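PDB 3IGH: uncharacterized metal-dependent hydrolase from Pyrococcus horikoshii, which is of unknown function but probably hydrolyses carbon-nitrogen bonds other than peptide bonds. Local coordinates for residues A[73-78]-A[102-107]. Numbering follows the deposited sequence.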
loop_
_atom_site.group_PDB
_atom_site.type_symbol
_atom_site.label_atom_id
_atom_site.label_comp_id
_atom_site.label_asym_id
_atom_site.label_seq_id
_atom_site.Cartn_x
_atom_site.Cartn_y
_atom_site.Cartn_z
ATOM N N LEU A 73 9.910 21.020 5.011
ATOM C CA LEU A 73 9.177 22.182 4.511
ATOM C C LEU A 73 8.149 22.636 5.553
ATOM O O LEU A 73 8.032 23.825 5.842
ATOM C CB LEU A 73 8.496 21.895 3.166
ATOM C CG LEU A 73 7.546 22.971 2.608
ATOM C CD1 LEU A 73 8.234 24.328 2.462
ATOM C CD2 LEU A 73 6.927 22.522 1.259
ATOM N N GLY A 74 7.416 21.680 6.108
ATOM C CA GLY A 74 6.476 21.947 7.200
ATOM C C GLY A 74 7.144 22.623 8.386
ATOM O O GLY A 74 6.619 23.606 8.894
ATOM N N MET A 75 8.312 22.111 8.792
ATOM C CA MET A 75 9.082 22.680 9.910
ATOM C C MET A 75 9.501 24.115 9.600
ATOM O O MET A 75 9.332 25.005 10.439
ATOM C CB MET A 75 10.317 21.823 10.264
ATOM C CG MET A 75 11.336 22.552 11.191
ATOM S SD MET A 75 12.498 21.565 12.178
ATOM C CE MET A 75 11.333 20.694 13.223
ATOM N N SER A 76 10.017 24.326 8.381
ATOM C CA SER A 76 10.496 25.637 7.929
ATOM C C SER A 76 9.389 26.689 7.948
ATOM O O SER A 76 9.628 27.842 8.284
ATOM C CB SER A 76 11.082 25.522 6.520
ATOM O OG SER A 76 11.564 26.767 6.044
ATOM N N LEU A 77 8.181 26.278 7.573
ATOM C CA LEU A 77 7.033 27.187 7.549
ATOM C C LEU A 77 6.570 27.613 8.951
ATOM O O LEU A 77 5.918 28.644 9.108
ATOM C CB LEU A 77 5.869 26.578 6.758
ATOM C CG LEU A 77 6.087 26.449 5.238
ATOM C CD1 LEU A 77 5.135 25.422 4.628
ATOM C CD2 LEU A 77 5.970 27.797 4.520
ATOM N N GLU A 78 6.917 26.807 9.950
ATOM C CA GLU A 78 6.561 27.054 11.350
ATOM C C GLU A 78 7.685 27.684 12.160
ATOM O O GLU A 78 7.457 28.169 13.273
ATOM C CB GLU A 78 6.128 25.738 12.001
ATOM C CG GLU A 78 4.861 25.164 11.369
ATOM C CD GLU A 78 3.685 26.131 11.467
ATOM O OE1 GLU A 78 3.355 26.539 12.600
ATOM O OE2 GLU A 78 3.103 26.489 10.418
ATOM N N ILE A 102 8.353 23.250 21.103
ATOM C CA ILE A 102 9.765 23.579 20.954
ATOM C C ILE A 102 9.839 24.716 19.956
ATOM O O ILE A 102 9.166 24.677 18.922
ATOM C CB ILE A 102 10.569 22.376 20.424
ATOM C CG1 ILE A 102 10.467 21.200 21.391
ATOM C CG2 ILE A 102 12.036 22.727 20.233
ATOM C CD1 ILE A 102 10.397 19.910 20.686
ATOM N N ILE A 103 10.640 25.731 20.274
ATOM C CA ILE A 103 10.806 26.874 19.390
ATOM C C ILE A 103 12.030 26.662 18.514
ATOM O O ILE A 103 13.166 26.688 18.993
ATOM C CB ILE A 103 10.903 28.212 20.175
ATOM C CG1 ILE A 103 9.720 28.364 21.151
ATOM C CG2 ILE A 103 10.985 29.398 19.210
ATOM C CD1 ILE A 103 8.322 28.302 20.507
ATOM N N PHE A 104 11.778 26.418 17.232
ATOM C CA PHE A 104 12.836 26.254 16.244
ATOM C C PHE A 104 12.985 27.564 15.475
ATOM O O PHE A 104 11.993 28.191 15.103
ATOM C CB PHE A 104 12.511 25.113 15.267
ATOM C CG PHE A 104 12.608 23.734 15.868
ATOM C CD1 PHE A 104 13.849 23.146 16.106
ATOM C CD2 PHE A 104 11.456 23.009 16.162
ATOM C CE1 PHE A 104 13.941 21.861 16.648
ATOM C CE2 PHE A 104 11.536 21.722 16.703
ATOM C CZ PHE A 104 12.783 21.150 16.945
ATOM N N GLY A 105 14.227 27.972 15.251
ATOM C CA GLY A 105 14.509 29.183 14.506
ATOM C C GLY A 105 15.617 28.962 13.501
ATOM O O GLY A 105 16.342 27.968 13.573
ATOM N N PHE A 106 15.762 29.901 12.571
ATOM C CA PHE A 106 16.789 29.792 11.532
ATOM C C PHE A 106 17.209 31.174 11.043
ATOM O O PHE A 106 16.457 32.144 11.168
ATOM C CB PHE A 106 16.285 28.946 10.337
ATOM C CG PHE A 106 15.362 29.697 9.401
ATOM C CD1 PHE A 106 15.859 30.305 8.243
ATOM C CD2 PHE A 106 14.005 29.804 9.681
ATOM C CE1 PHE A 106 15.015 31.017 7.391
ATOM C CE2 PHE A 106 13.154 30.496 8.828
ATOM C CZ PHE A 106 13.661 31.111 7.685
ATOM N N GLY A 107 18.404 31.239 10.462
ATOM C CA GLY A 107 18.806 32.396 9.679
ATOM C C GLY A 107 19.567 33.506 10.376
ATOM O O GLY A 107 19.865 34.519 9.741
#
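Met-75 lays the end of its side chain over one face of the Phe-104 ring, and this Met-aromatic contact carries most of the packing between the helix and the strand. The methionine is modelled in two conformers, and the contact belongs to one of them. SD sits 4.3 Å from the centroid of the Phe-104 ring, only 11° off the ring normal. The methyl adds a CH-pi contact: Met-75 CE lies 3.9 Å from the same centroid and approaches Phe-104 CE2 to 3.6 Å. With CG anti to the backbone N (chi1 166°), the methionine reaches out from the helix, and the bend at chi3 (-63°) turns the methyl down toward the ring, nearer its rim than the sulfur. The long, flexible thioether can span the gap between the backbones, while the flat ring of Phe-104 offers two apolar faces: Ile-102, just before the strand, lays CG2 over the opposite one.

The second point of touch is long and loose: Ser-76 O comes obliquely to Phe-106 CE2 at 4.4 Å, where a broad ring helps fill the space beside the helix.

Helix 183-199 meets Met-75 through Tyr-189, and helix 166-180 meets Phe-104 through Ile-176. In this amidohydrolase of the TIM-barrel clan, the contact packs helix 70-78, which follows strand 58-68, against strand 103-108, which runs between strands 80-81 and 129-133 in a separate mixed sheet.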